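KLLA0E08119p (Kluyveromyces lactis, PDB 3VA7) probably uses ATP and hydrogencarbonate to carboxylate urea to urea-1-carboxylate, forming the biotin-dependent urea carboxylase part of a larger enzyme thought also to hydrolyse this product. Local coordinates at residues Q240-G245 and V338-R343; K295-G300 and A345-P350; K692-S697 and G701-G706; A735-F738 and P743-I746. All coordinates share one frame; numbering follows the deposited sequence.

Interaction 1: Q240-G245 and V338-R343; sequences QMMGDG and VEWMLR
The indole of W340 turns an edge toward M242: CG of the methionine lies near the ring plane, 3.5 Å from W340 CE3. This is helix-on-sheet packing in the ATP-binding (ATP-grasp) domain of the biotin carboxylase region, where helix 337-345 rests on an antiparallel sheet through strand 235-244. The loop residues P350 and T355 also pack on the indole. The other flat group is the amide of Q240. Q240 NE2 gives a hydrogen bond to M241 O at 3.3 Å, reaching it from above the carbonyl plane although the acceptor lies almost in the plane of the amide; OE1 is taken by R255 NH1, so both ends of this buried amide have partners.

No hydrogen bond spans the two segments, and the area buried is small, about 127 Å². Methionine suits the gap between backbones whose nearest CA atoms, those of M242 and M341, are 8.1 Å apart, because its unbranched chain is long and can bend. Here the bend at chi2 (55°) turns SD toward the helix, and a second bend at chi3 directs the methyl CE. L337, I344 and A299 complete the apolar setting of M242, whose SD lies 4.4 Å from M341 CG.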
loop_
_atom_site.group_PDB
_atom_site.type_symbol
_atom_site.label_atom_id
_atom_site.label_comp_id
_atom_site.label_asym_id
_atom_site.label_seq_id
_atom_site.Cartn_x
_atom_site.Cartn_y
_atom_site.Cartn_z
ATOM N N GLN A 240 -30.995 -21.038 -23.328
ATOM C CA GLN A 240 -31.509 -20.685 -22.015
ATOM C C GLN A 240 -32.992 -20.948 -22.029
ATOM O O GLN A 240 -33.728 -20.372 -22.852
ATOM C CB GLN A 240 -31.274 -19.204 -21.731
ATOM C CG GLN A 240 -32.004 -18.694 -20.531
ATOM C CD GLN A 240 -31.368 -19.161 -19.241
ATOM O OE1 GLN A 240 -30.209 -18.844 -18.948
ATOM N NE2 GLN A 240 -32.102 -19.948 -18.485
ATOM N N MET A 241 -33.447 -21.791 -21.111
ATOM C CA MET A 241 -34.837 -22.151 -21.093
ATOM C C MET A 241 -35.464 -21.856 -19.741
ATOM O O MET A 241 -34.792 -21.846 -18.703
ATOM C CB MET A 241 -34.983 -23.606 -21.573
ATOM C CG MET A 241 -36.109 -24.422 -20.991
ATOM S SD MET A 241 -35.440 -25.654 -19.863
ATOM C CE MET A 241 -36.606 -25.330 -18.543
ATOM N N MET A 242 -36.756 -21.587 -19.758
ATOM C CA MET A 242 -37.525 -21.417 -18.542
ATOM C C MET A 242 -38.669 -22.469 -18.508
ATOM O O MET A 242 -39.323 -22.741 -19.533
ATOM C CB MET A 242 -38.051 -19.987 -18.533
ATOM C CG MET A 242 -38.078 -19.232 -17.171
ATOM S SD MET A 242 -36.616 -19.021 -16.091
ATOM C CE MET A 242 -35.342 -18.756 -17.301
ATOM N N GLY A 243 -38.865 -23.103 -17.352
ATOM C CA GLY A 243 -39.953 -24.066 -17.173
ATOM C C GLY A 243 -40.833 -23.686 -15.996
ATOM O O GLY A 243 -40.349 -23.122 -15.010
ATOM N N ASP A 244 -42.126 -23.983 -16.063
ATOM C CA ASP A 244 -42.990 -23.508 -14.988
ATOM C C ASP A 244 -43.256 -24.576 -13.943
ATOM O O ASP A 244 -43.973 -24.347 -12.937
ATOM C CB ASP A 244 -44.274 -22.970 -15.548
ATOM C CG ASP A 244 -45.193 -24.063 -16.029
ATOM O OD1 ASP A 244 -44.818 -25.252 -16.007
ATOM O OD2 ASP A 244 -46.299 -23.721 -16.438
ATOM N N GLY A 245 -42.671 -25.742 -14.156
ATOM C CA GLY A 245 -42.792 -26.804 -13.182
ATOM C C GLY A 245 -44.068 -27.603 -13.376
ATOM O O GLY A 245 -44.412 -28.444 -12.536
ATOM N N VAL A 338 -33.640 -13.834 -12.847
ATOM C CA VAL A 338 -33.908 -14.002 -11.401
ATOM C C VAL A 338 -35.347 -13.647 -11.046
ATOM O O VAL A 338 -35.961 -14.334 -10.260
ATOM C CB VAL A 338 -32.866 -13.262 -10.492
ATOM C CG1 VAL A 338 -33.315 -13.158 -8.995
ATOM C CG2 VAL A 338 -31.486 -13.912 -10.607
ATOM N N GLU A 339 -35.894 -12.575 -11.605
ATOM C CA GLU A 339 -37.278 -12.178 -11.250
ATOM C C GLU A 339 -38.225 -13.318 -11.655
ATOM O O GLU A 339 -39.018 -13.791 -10.836
ATOM C CB GLU A 339 -37.712 -10.903 -11.978
ATOM C CG GLU A 339 -39.177 -10.514 -11.668
ATOM C CD GLU A 339 -39.662 -9.257 -12.385
ATOM O OE1 GLU A 339 -40.880 -8.963 -12.314
ATOM O OE2 GLU A 339 -38.846 -8.588 -13.036
ATOM N N TRP A 340 -38.114 -13.737 -12.925
ATOM C CA TRP A 340 -38.815 -14.885 -13.449
ATOM C C TRP A 340 -38.677 -16.114 -12.562
ATOM O O TRP A 340 -39.664 -16.679 -12.150
ATOM C CB TRP A 340 -38.331 -15.173 -14.844
ATOM C CG TRP A 340 -39.054 -14.418 -15.870
ATOM C CD1 TRP A 340 -39.231 -13.041 -15.941
ATOM C CD2 TRP A 340 -39.750 -14.970 -16.995
ATOM N NE1 TRP A 340 -40.013 -12.714 -17.046
ATOM C CE2 TRP A 340 -40.325 -13.871 -17.718
ATOM C CE3 TRP A 340 -39.952 -16.285 -17.470
ATOM C CZ2 TRP A 340 -41.073 -14.064 -18.892
ATOM C CZ3 TRP A 340 -40.662 -16.478 -18.631
ATOM C CH2 TRP A 340 -41.229 -15.381 -19.329
ATOM N N MET A 341 -37.466 -16.519 -12.247
ATOM C CA MET A 341 -37.273 -17.643 -11.366
ATOM C C MET A 341 -38.114 -17.452 -10.096
ATOM O O MET A 341 -38.859 -18.351 -9.679
ATOM C CB MET A 341 -35.803 -17.781 -10.983
ATOM C CG MET A 341 -34.842 -18.203 -12.135
ATOM S SD MET A 341 -33.121 -18.327 -11.590
ATOM C CE MET A 341 -33.150 -19.499 -10.255
ATOM N N LEU A 342 -38.028 -16.287 -9.482
ATOM C CA LEU A 342 -38.716 -16.113 -8.226
ATOM C C LEU A 342 -40.233 -16.307 -8.419
ATOM O O LEU A 342 -40.887 -16.986 -7.615
ATOM C CB LEU A 342 -38.389 -14.744 -7.612
ATOM C CG LEU A 342 -36.964 -14.624 -7.064
ATOM C CD1 LEU A 342 -36.533 -13.139 -6.840
ATOM C CD2 LEU A 342 -36.781 -15.422 -5.800
ATOM N N ARG A 343 -40.769 -15.725 -9.486
ATOM C CA ARG A 343 -42.179 -15.691 -9.684
ATOM C C ARG A 343 -42.646 -17.099 -9.988
ATOM O O ARG A 343 -43.700 -17.520 -9.474
ATOM C CB ARG A 343 -42.561 -14.756 -10.819
ATOM C CG ARG A 343 -42.419 -13.239 -10.542
ATOM C CD ARG A 343 -43.157 -12.439 -11.637
ATOM N NE ARG A 343 -44.407 -13.142 -11.987
ATOM C CZ ARG A 343 -45.275 -12.813 -12.961
ATOM N NH1 ARG A 343 -45.082 -11.739 -13.750
ATOM N NH2 ARG A 343 -46.353 -13.590 -13.152
#

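Interaction 2: K295-G300 and A345-P350; sequences KYKCAG and AANDSP
C298 and A345 make the close-packed part of this contact, where the chain entering strand 299-307 packs against the end of helix 337-345, which closes in a Schellman motif in the ATP-grasp domain. Their CA atoms are 6.5 Å apart, and C298 SG meets A345 CB at 3.9 Å. Both side chains are small, which lets the backbones come this near, and both are buried. C298 stands at a corner of the chain with positive phi (76°), and beyond it A299 touches M341 of the helix. Y296, which precedes the corner, donates from its OH to A299 O at 2.9 Å, spanning it.

The outer side is looser and polar. K297 stretches across with CG anti to its own backbone N (chi1 -150°), its aliphatic part passing I344, and its ammonium ends at N347 and a water. The lysine and asparagine side chains cross at about a right angle. N347, an exposed residue that also touches a crystal neighbour, is the C-prime residue of the Schellman motif: its positive phi (63°) is a conformation asparagine tolerates well, and N347 N and D348 N turn back to I344 O and R343 O. The water accepts from K297 NZ and donates to A345 O, so the lysine also reaches the A345 carbonyl indirectly. Its direct bond runs from K297 NZ to N347 OD1, 3.0 Å long and nearly along the C=O axis.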
loop_
_atom_site.group_PDB
_atom_site.type_symbol
_atom_site.label_atom_id
_atom_site.label_comp_id
_atom_site.label_asym_id
_atom_site.label_seq_id
_atom_site.Cartn_x
_atom_site.Cartn_y
_atom_site.Cartn_z
ATOM N N LYS A 295 -41.351 -31.578 -16.871
ATOM C CA LYS A 295 -42.100 -30.629 -16.044
ATOM C C LYS A 295 -41.023 -29.777 -15.332
ATOM O O LYS A 295 -41.039 -29.559 -14.103
ATOM C CB LYS A 295 -43.018 -31.343 -15.025
ATOM C CG LYS A 295 -44.499 -31.338 -15.349
ATOM C CD LYS A 295 -45.007 -32.672 -15.790
ATOM C CE LYS A 295 -46.543 -32.691 -16.060
ATOM N NZ LYS A 295 -47.422 -33.048 -14.899
ATOM N N TYR A 296 -40.039 -29.353 -16.118
ATOM C CA TYR A 296 -38.962 -28.563 -15.541
ATOM C C TYR A 296 -39.457 -27.247 -14.871
ATOM O O TYR A 296 -40.355 -26.574 -15.388
ATOM C CB TYR A 296 -37.885 -28.285 -16.574
ATOM C CG TYR A 296 -36.591 -27.796 -15.952
ATOM C CD1 TYR A 296 -35.514 -28.671 -15.769
ATOM C CD2 TYR A 296 -36.428 -26.432 -15.584
ATOM C CE1 TYR A 296 -34.321 -28.223 -15.217
ATOM C CE2 TYR A 296 -35.236 -25.969 -15.047
ATOM C CZ TYR A 296 -34.183 -26.870 -14.862
ATOM O OH TYR A 296 -33.002 -26.433 -14.313
ATOM N N LYS A 297 -38.861 -26.950 -13.708
ATOM C CA LYS A 297 -39.136 -25.751 -12.932
ATOM C C LYS A 297 -37.942 -24.767 -12.772
ATOM O O LYS A 297 -36.823 -25.161 -12.290
ATOM C CB LYS A 297 -39.672 -26.122 -11.564
ATOM C CG LYS A 297 -40.563 -25.065 -11.085
ATOM C CD LYS A 297 -41.127 -25.361 -9.743
ATOM C CE LYS A 297 -42.561 -24.760 -9.721
ATOM N NZ LYS A 297 -43.257 -24.946 -8.407
ATOM N N CYS A 298 -38.253 -23.492 -13.111
ATOM C CA CYS A 298 -37.358 -22.336 -13.092
ATOM C C CYS A 298 -36.398 -22.356 -14.266
ATOM O O CYS A 298 -36.830 -22.614 -15.386
ATOM C CB CYS A 298 -36.605 -22.157 -11.743
ATOM S SG CYS A 298 -37.672 -21.902 -10.284
ATOM N N ALA A 299 -35.111 -22.096 -14.039
ATOM C CA ALA A 299 -34.207 -21.840 -15.169
ATOM C C ALA A 299 -33.267 -23.000 -15.410
ATOM O O ALA A 299 -32.644 -23.528 -14.494
ATOM C CB ALA A 299 -33.380 -20.497 -14.975
ATOM N N GLY A 300 -33.126 -23.376 -16.661
ATOM C CA GLY A 300 -32.142 -24.365 -16.974
ATOM C C GLY A 300 -31.569 -24.087 -18.342
ATOM O O GLY A 300 -32.198 -23.379 -19.150
ATOM N N ALA A 345 -41.193 -19.901 -9.054
ATOM C CA ALA A 345 -40.975 -20.753 -7.892
ATOM C C ALA A 345 -42.075 -20.592 -6.882
ATOM O O ALA A 345 -42.183 -21.450 -5.980
ATOM C CB ALA A 345 -39.661 -20.460 -7.226
ATOM N N ALA A 346 -42.857 -19.509 -7.007
ATOM C CA ALA A 346 -43.917 -19.221 -6.068
ATOM C C ALA A 346 -45.296 -19.422 -6.747
ATOM O O ALA A 346 -46.339 -18.970 -6.238
ATOM C CB ALA A 346 -43.763 -17.836 -5.555
ATOM N N ASN A 347 -45.265 -20.097 -7.908
ATOM C CA ASN A 347 -46.448 -20.527 -8.693
ATOM C C ASN A 347 -47.255 -19.378 -9.177
ATOM O O ASN A 347 -48.454 -19.445 -9.254
ATOM C CB ASN A 347 -47.387 -21.511 -7.940
ATOM C CG ASN A 347 -46.688 -22.792 -7.460
ATOM O OD1 ASN A 347 -45.672 -23.262 -7.993
ATOM N ND2 ASN A 347 -47.259 -23.364 -6.433
ATOM N N ASP A 348 -46.575 -18.298 -9.467
ATOM C CA ASP A 348 -47.213 -17.104 -9.988
ATOM C C ASP A 348 -46.423 -16.876 -11.274
ATOM O O ASP A 348 -45.881 -15.790 -11.544
ATOM C CB ASP A 348 -47.126 -15.959 -8.966
ATOM C CG ASP A 348 -47.669 -14.628 -9.499
ATOM O OD1 ASP A 348 -48.804 -14.237 -9.115
ATOM O OD2 ASP A 348 -46.956 -13.943 -10.276
ATOM N N SER A 349 -46.355 -17.938 -12.071
ATOM C CA SER A 349 -45.601 -17.888 -13.310
ATOM C C SER A 349 -46.174 -16.878 -14.354
ATOM O O SER A 349 -47.382 -16.677 -14.474
ATOM C CB SER A 349 -45.372 -19.330 -13.847
ATOM O OG SER A 349 -45.225 -19.391 -15.272
ATOM N N PRO A 350 -45.278 -16.231 -15.104
ATOM C CA PRO A 350 -45.723 -15.518 -16.331
ATOM C C PRO A 350 -46.531 -16.473 -17.179
ATOM O O PRO A 350 -46.208 -17.645 -17.253
ATOM C CB PRO A 350 -44.413 -15.248 -17.083
ATOM C CG PRO A 350 -43.358 -15.240 -16.009
ATOM C CD PRO A 350 -43.814 -16.207 -14.930
HETATM O O HOH W 1 -41.661 -23.877 -6.141
#

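Interaction 3: K692-S697 and G701-G706; sequences KVHYNS and GVRLIG
K692 and I705 pair through two backbone hydrogen bonds, K692 N to I705 O at 2.7 Å and I705 N to K692 O, in the hairpin of strands 691-698 and 701-705 of the carboxyltransferase domain. A third backbone bond joins H694 N to R703 O. Where strand 691-698 then breaks at an inverse gamma turn centred on N696, side chains take over: S697 OG accepts from R703 N and donates to H694 O, each 2.9 Å long, and H694 ND1 accepts N696 N in its ring plane.

Packing contacts follow. R703 CG lies over one face of the H694 ring, a CH-pi contact 4.0 Å from the centroid, while I705 CG1 sits at its edge. On the face shared with L704, V693 CG1 touches V702 CG1 at 4.0 Å.

Through a water molecule, R703 NE is linked to N696 O, and R703 NH1 continues to T739 OG1. G701 lines the biotin pocket, and its O receives a weak hydrogen bond from K1202 NZ. S697 and H694 thus satisfy backbone groups of the turn, leaving the N696 amide to bond K1202 N and E1199 OE1, consistent with docking the biotin carrier.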
loop_
_atom_site.group_PDB
_atom_site.type_symbol
_atom_site.label_atom_id
_atom_site.label_comp_id
_atom_site.label_asym_id
_atom_site.label_seq_id
_atom_site.Cartn_x
_atom_site.Cartn_y
_atom_site.Cartn_z
ATOM N N LYS A 692 31.509 7.114 10.032
ATOM C CA LYS A 692 31.418 5.783 9.465
ATOM C C LYS A 692 29.938 5.388 9.296
ATOM O O LYS A 692 29.144 5.570 10.222
ATOM C CB LYS A 692 32.144 4.835 10.407
ATOM C CG LYS A 692 32.574 3.481 9.852
ATOM C CD LYS A 692 33.758 2.983 10.716
ATOM C CE LYS A 692 34.665 1.925 10.023
ATOM N NZ LYS A 692 35.092 2.175 8.583
ATOM N N VAL A 693 29.580 4.854 8.142
ATOM C CA VAL A 693 28.235 4.394 7.880
ATOM C C VAL A 693 27.875 3.070 8.607
ATOM O O VAL A 693 28.564 2.038 8.444
ATOM C CB VAL A 693 28.052 4.169 6.375
ATOM C CG1 VAL A 693 26.603 3.692 6.058
ATOM C CG2 VAL A 693 28.378 5.416 5.634
ATOM N N HIS A 694 26.769 3.096 9.353
ATOM C CA HIS A 694 26.336 2.041 10.306
ATOM C C HIS A 694 25.443 0.997 9.622
ATOM O O HIS A 694 24.718 1.306 8.656
ATOM C CB HIS A 694 25.580 2.774 11.413
ATOM C CG HIS A 694 25.031 1.912 12.516
ATOM N ND1 HIS A 694 24.066 0.945 12.311
ATOM C CD2 HIS A 694 25.246 1.952 13.858
ATOM C CE1 HIS A 694 23.735 0.411 13.478
ATOM N NE2 HIS A 694 24.428 1.013 14.429
ATOM N N TYR A 695 25.480 -0.241 10.106
ATOM C CA TYR A 695 24.754 -1.342 9.433
ATOM C C TYR A 695 23.223 -1.073 9.305
ATOM O O TYR A 695 22.593 -1.505 8.330
ATOM C CB TYR A 695 25.032 -2.717 10.114
ATOM C CG TYR A 695 24.417 -2.821 11.479
ATOM C CD1 TYR A 695 23.085 -3.237 11.648
ATOM C CD2 TYR A 695 25.130 -2.430 12.592
ATOM C CE1 TYR A 695 22.513 -3.275 12.934
ATOM C CE2 TYR A 695 24.593 -2.479 13.861
ATOM C CZ TYR A 695 23.289 -2.907 14.044
ATOM O OH TYR A 695 22.789 -2.953 15.336
ATOM N N ASN A 696 22.647 -0.394 10.308
ATOM C CA ASN A 696 21.281 0.056 10.255
ATOM C C ASN A 696 21.060 1.313 9.376
ATOM O O ASN A 696 20.784 2.410 9.897
ATOM C CB ASN A 696 20.745 0.268 11.684
ATOM C CG ASN A 696 20.150 -1.030 12.283
ATOM O OD1 ASN A 696 19.813 -1.982 11.536
ATOM N ND2 ASN A 696 20.032 -1.080 13.625
ATOM N N SER A 697 21.148 1.154 8.058
ATOM C CA SER A 697 20.896 2.267 7.160
ATOM C C SER A 697 19.975 1.785 6.086
ATOM O O SER A 697 20.104 0.656 5.678
ATOM C CB SER A 697 22.186 2.751 6.510
ATOM O OG SER A 697 23.028 3.388 7.439
ATOM N N GLY A 701 16.774 6.445 6.132
ATOM C CA GLY A 701 17.871 7.247 6.610
ATOM C C GLY A 701 19.122 6.428 6.816
ATOM O O GLY A 701 19.060 5.229 7.007
ATOM N N VAL A 702 20.267 7.097 6.790
ATOM C CA VAL A 702 21.548 6.459 6.791
ATOM C C VAL A 702 22.218 6.789 8.086
ATOM O O VAL A 702 22.530 7.919 8.349
ATOM C CB VAL A 702 22.358 6.870 5.536
ATOM C CG1 VAL A 702 23.839 6.498 5.659
ATOM C CG2 VAL A 702 21.700 6.208 4.275
ATOM N N ARG A 703 22.381 5.783 8.927
ATOM C CA ARG A 703 22.911 5.983 10.280
ATOM C C ARG A 703 24.483 6.119 10.311
ATOM O O ARG A 703 25.207 5.518 9.498
ATOM C CB ARG A 703 22.355 4.867 11.170
ATOM C CG ARG A 703 22.852 4.835 12.594
ATOM C CD ARG A 703 22.315 6.005 13.412
ATOM N NE ARG A 703 20.905 5.835 13.751
ATOM C CZ ARG A 703 20.240 6.650 14.559
ATOM N NH1 ARG A 703 20.836 7.725 15.070
ATOM N NH2 ARG A 703 18.973 6.417 14.835
ATOM N N LEU A 704 25.002 6.934 11.224
ATOM C CA LEU A 704 26.445 7.274 11.192
ATOM C C LEU A 704 27.110 6.931 12.509
ATOM O O LEU A 704 26.480 7.034 13.571
ATOM C CB LEU A 704 26.664 8.771 10.890
ATOM C CG LEU A 704 26.095 9.293 9.551
ATOM C CD1 LEU A 704 26.274 10.769 9.410
ATOM C CD2 LEU A 704 26.670 8.592 8.324
ATOM N N ILE A 705 28.369 6.509 12.447
ATOM C CA ILE A 705 29.145 6.294 13.648
ATOM C C ILE A 705 30.256 7.350 13.658
ATOM O O ILE A 705 30.993 7.491 12.676
ATOM C CB ILE A 705 29.780 4.859 13.685
ATOM C CG1 ILE A 705 28.697 3.761 13.499
ATOM C CG2 ILE A 705 30.502 4.647 15.032
ATOM C CD1 ILE A 705 29.148 2.465 12.757
ATOM N N GLY A 706 30.369 8.083 14.759
ATOM C CA GLY A 706 31.486 8.980 14.956
ATOM C C GLY A 706 31.461 9.664 16.304
ATOM O O GLY A 706 30.915 9.140 17.286
HETATM O O HOH W 2 19.554 3.774 12.032
#

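Interaction 4: A735-F738 and P743-I746; sequences AINF and PVII. With BTI (5-(hexahydro-2-oxo-1H-thieno[3,4-D]imidazol-6-yl)pentanal), chain B.
The beta hairpin of strands 735-739 and 742-746 forms one wall of the biotin pocket in the carboxyltransferase domain, with N737 and V744 paired across it. Their backbones exchange two hydrogen bonds, N737 N to V744 O at 3.0 Å and V744 N to N737 O at 2.9 Å; I746 N to A735 O adds a third.

The two faces of the hairpin differ. On one, I736 and I745 lie side by side, and P743 CB sits squarely over the ring of F738, a CH-pi contact 3.8 Å from the centroid and 7° off the normal. Proline suits the spot because its compact ring presents C-H groups to the aromatic face; F678 meets the same phenyl group edge-to-face. This side packs against helix 680-688, through F686 and Y682.

The other face serves the ligand. The extended chi1 of N737 (-173°) carries its amide out toward the bicyclic head of BTI, while ND2 bonds weakly to V757 O. N737 OD1 accepts a hydrogen bond from BTI N2 at 3.0 Å, with an N-H...O angle of 153°, and G755 N gives the ligand another. Branched aliphatic residues line its tail: I746 CD1 is 4.0 Å from BTI C8, and V744 CG2 is 3.8 Å from BTI C10.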
loop_
_atom_site.group_PDB
_atom_site.type_symbol
_atom_site.label_atom_id
_atom_site.label_comp_id
_atom_site.label_asym_id
_atom_site.label_seq_id
_atom_site.Cartn_x
_atom_site.Cartn_y
_atom_site.Cartn_z
ATOM N N ALA A 735 18.581 16.312 6.215
ATOM C CA ALA A 735 19.024 16.824 7.520
ATOM C C ALA A 735 19.841 15.768 8.263
ATOM O O ALA A 735 19.656 14.519 8.088
ATOM C CB ALA A 735 17.834 17.239 8.368
ATOM N N ILE A 736 20.741 16.238 9.114
ATOM C CA ILE A 736 21.553 15.285 9.863
ATOM C C ILE A 736 21.006 15.361 11.275
ATOM O O ILE A 736 21.266 16.292 12.006
ATOM C CB ILE A 736 23.061 15.572 9.682
ATOM C CG1 ILE A 736 23.426 15.391 8.205
ATOM C CG2 ILE A 736 23.915 14.623 10.411
ATOM C CD1 ILE A 736 24.740 16.078 7.851
ATOM N N ASN A 737 20.190 14.374 11.610
ATOM C CA ASN A 737 19.334 14.377 12.801
ATOM C C ASN A 737 20.026 13.615 13.897
ATOM O O ASN A 737 20.440 12.456 13.689
ATOM C CB ASN A 737 18.032 13.651 12.416
ATOM C CG ASN A 737 16.947 13.698 13.491
ATOM O OD1 ASN A 737 16.293 12.705 13.700
ATOM N ND2 ASN A 737 16.715 14.848 14.106
ATOM N N PHE A 738 20.154 14.259 15.051
ATOM C CA PHE A 738 20.783 13.670 16.212
ATOM C C PHE A 738 19.740 12.958 17.120
ATOM O O PHE A 738 19.166 13.568 18.052
ATOM C CB PHE A 738 21.603 14.735 16.975
ATOM C CG PHE A 738 23.037 14.848 16.504
ATOM C CD1 PHE A 738 23.383 15.692 15.455
ATOM C CD2 PHE A 738 24.045 14.090 17.091
ATOM C CE1 PHE A 738 24.706 15.744 14.986
ATOM C CE2 PHE A 738 25.353 14.145 16.633
ATOM C CZ PHE A 738 25.680 14.976 15.584
ATOM N N PRO A 743 23.784 10.390 15.101
ATOM C CA PRO A 743 23.100 11.065 14.005
ATOM C C PRO A 743 22.763 10.152 12.864
ATOM O O PRO A 743 23.336 9.101 12.724
ATOM C CB PRO A 743 24.126 12.093 13.525
ATOM C CG PRO A 743 25.480 11.355 13.730
ATOM C CD PRO A 743 25.240 10.273 14.835
ATOM N N VAL A 744 21.842 10.592 12.025
ATOM C CA VAL A 744 21.411 9.795 10.913
ATOM C C VAL A 744 20.992 10.759 9.834
ATOM O O VAL A 744 20.383 11.821 10.127
ATOM C CB VAL A 744 20.253 8.873 11.315
ATOM C CG1 VAL A 744 19.199 9.626 12.176
ATOM C CG2 VAL A 744 19.638 8.231 10.107
ATOM N N ILE A 745 21.324 10.427 8.595
ATOM C CA ILE A 745 20.909 11.272 7.527
ATOM C C ILE A 745 19.513 10.918 7.020
ATOM O O ILE A 745 19.315 9.843 6.476
ATOM C CB ILE A 745 21.879 11.232 6.342
ATOM C CG1 ILE A 745 23.324 11.500 6.818
ATOM C CG2 ILE A 745 21.421 12.266 5.255
ATOM C CD1 ILE A 745 24.305 11.084 5.774
ATOM N N ILE A 746 18.592 11.885 7.133
ATOM C CA ILE A 746 17.205 11.792 6.653
ATOM C C ILE A 746 17.129 11.704 5.116
ATOM O O ILE A 746 17.430 12.659 4.419
ATOM C CB ILE A 746 16.314 13.010 7.203
ATOM C CG1 ILE A 746 16.500 13.237 8.713
ATOM C CG2 ILE A 746 14.843 12.811 6.925
ATOM C CD1 ILE A 746 16.241 12.017 9.474
HETATM C C11 BTI B . 16.766 4.868 10.446
HETATM O O11 BTI B . 16.672 4.341 11.597
HETATM C C10 BTI B . 16.315 6.317 10.088
HETATM C C9 BTI B . 15.653 6.984 11.292
HETATM C C8 BTI B . 15.447 8.489 11.192
HETATM C C7 BTI B . 15.258 9.216 12.540
HETATM C C2 BTI B . 14.229 8.601 13.466
HETATM S S1 BTI B . 12.611 8.537 12.754
HETATM C C6 BTI B . 11.790 8.490 14.308
HETATM C C5 BTI B . 12.689 9.146 15.335
HETATM N N3 BTI B . 12.130 10.469 15.428
HETATM C C3 BTI B . 12.932 11.357 14.905
HETATM O O3 BTI B . 12.683 12.651 14.908
HETATM N N2 BTI B . 14.030 10.814 14.422
HETATM C C4 BTI B . 14.086 9.395 14.753
#

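Overall arrangement
The four contacts form two clusters on opposite sides of the chain's centre, with centres about 71 to 75 Å apart between clusters. Interactions 1 and 2, centres about 5 Å apart, have segments that alternate along the chain and share helix 337-345 and the neighbouring strands 235-244 and 299-307, joined by a probable hydrogen bond from G245 N to Y296 O. Interactions 3 and 4 follow in series, centres about 10 Å apart, as adjacent hairpins of one carboxyltransferase sheet, with another probable bond from I745 N to V702 O. The first cluster belongs to the biotin carboxylase region. Biotin lies beside the second, consistent with a mobile carrier serving two distant reaction centres.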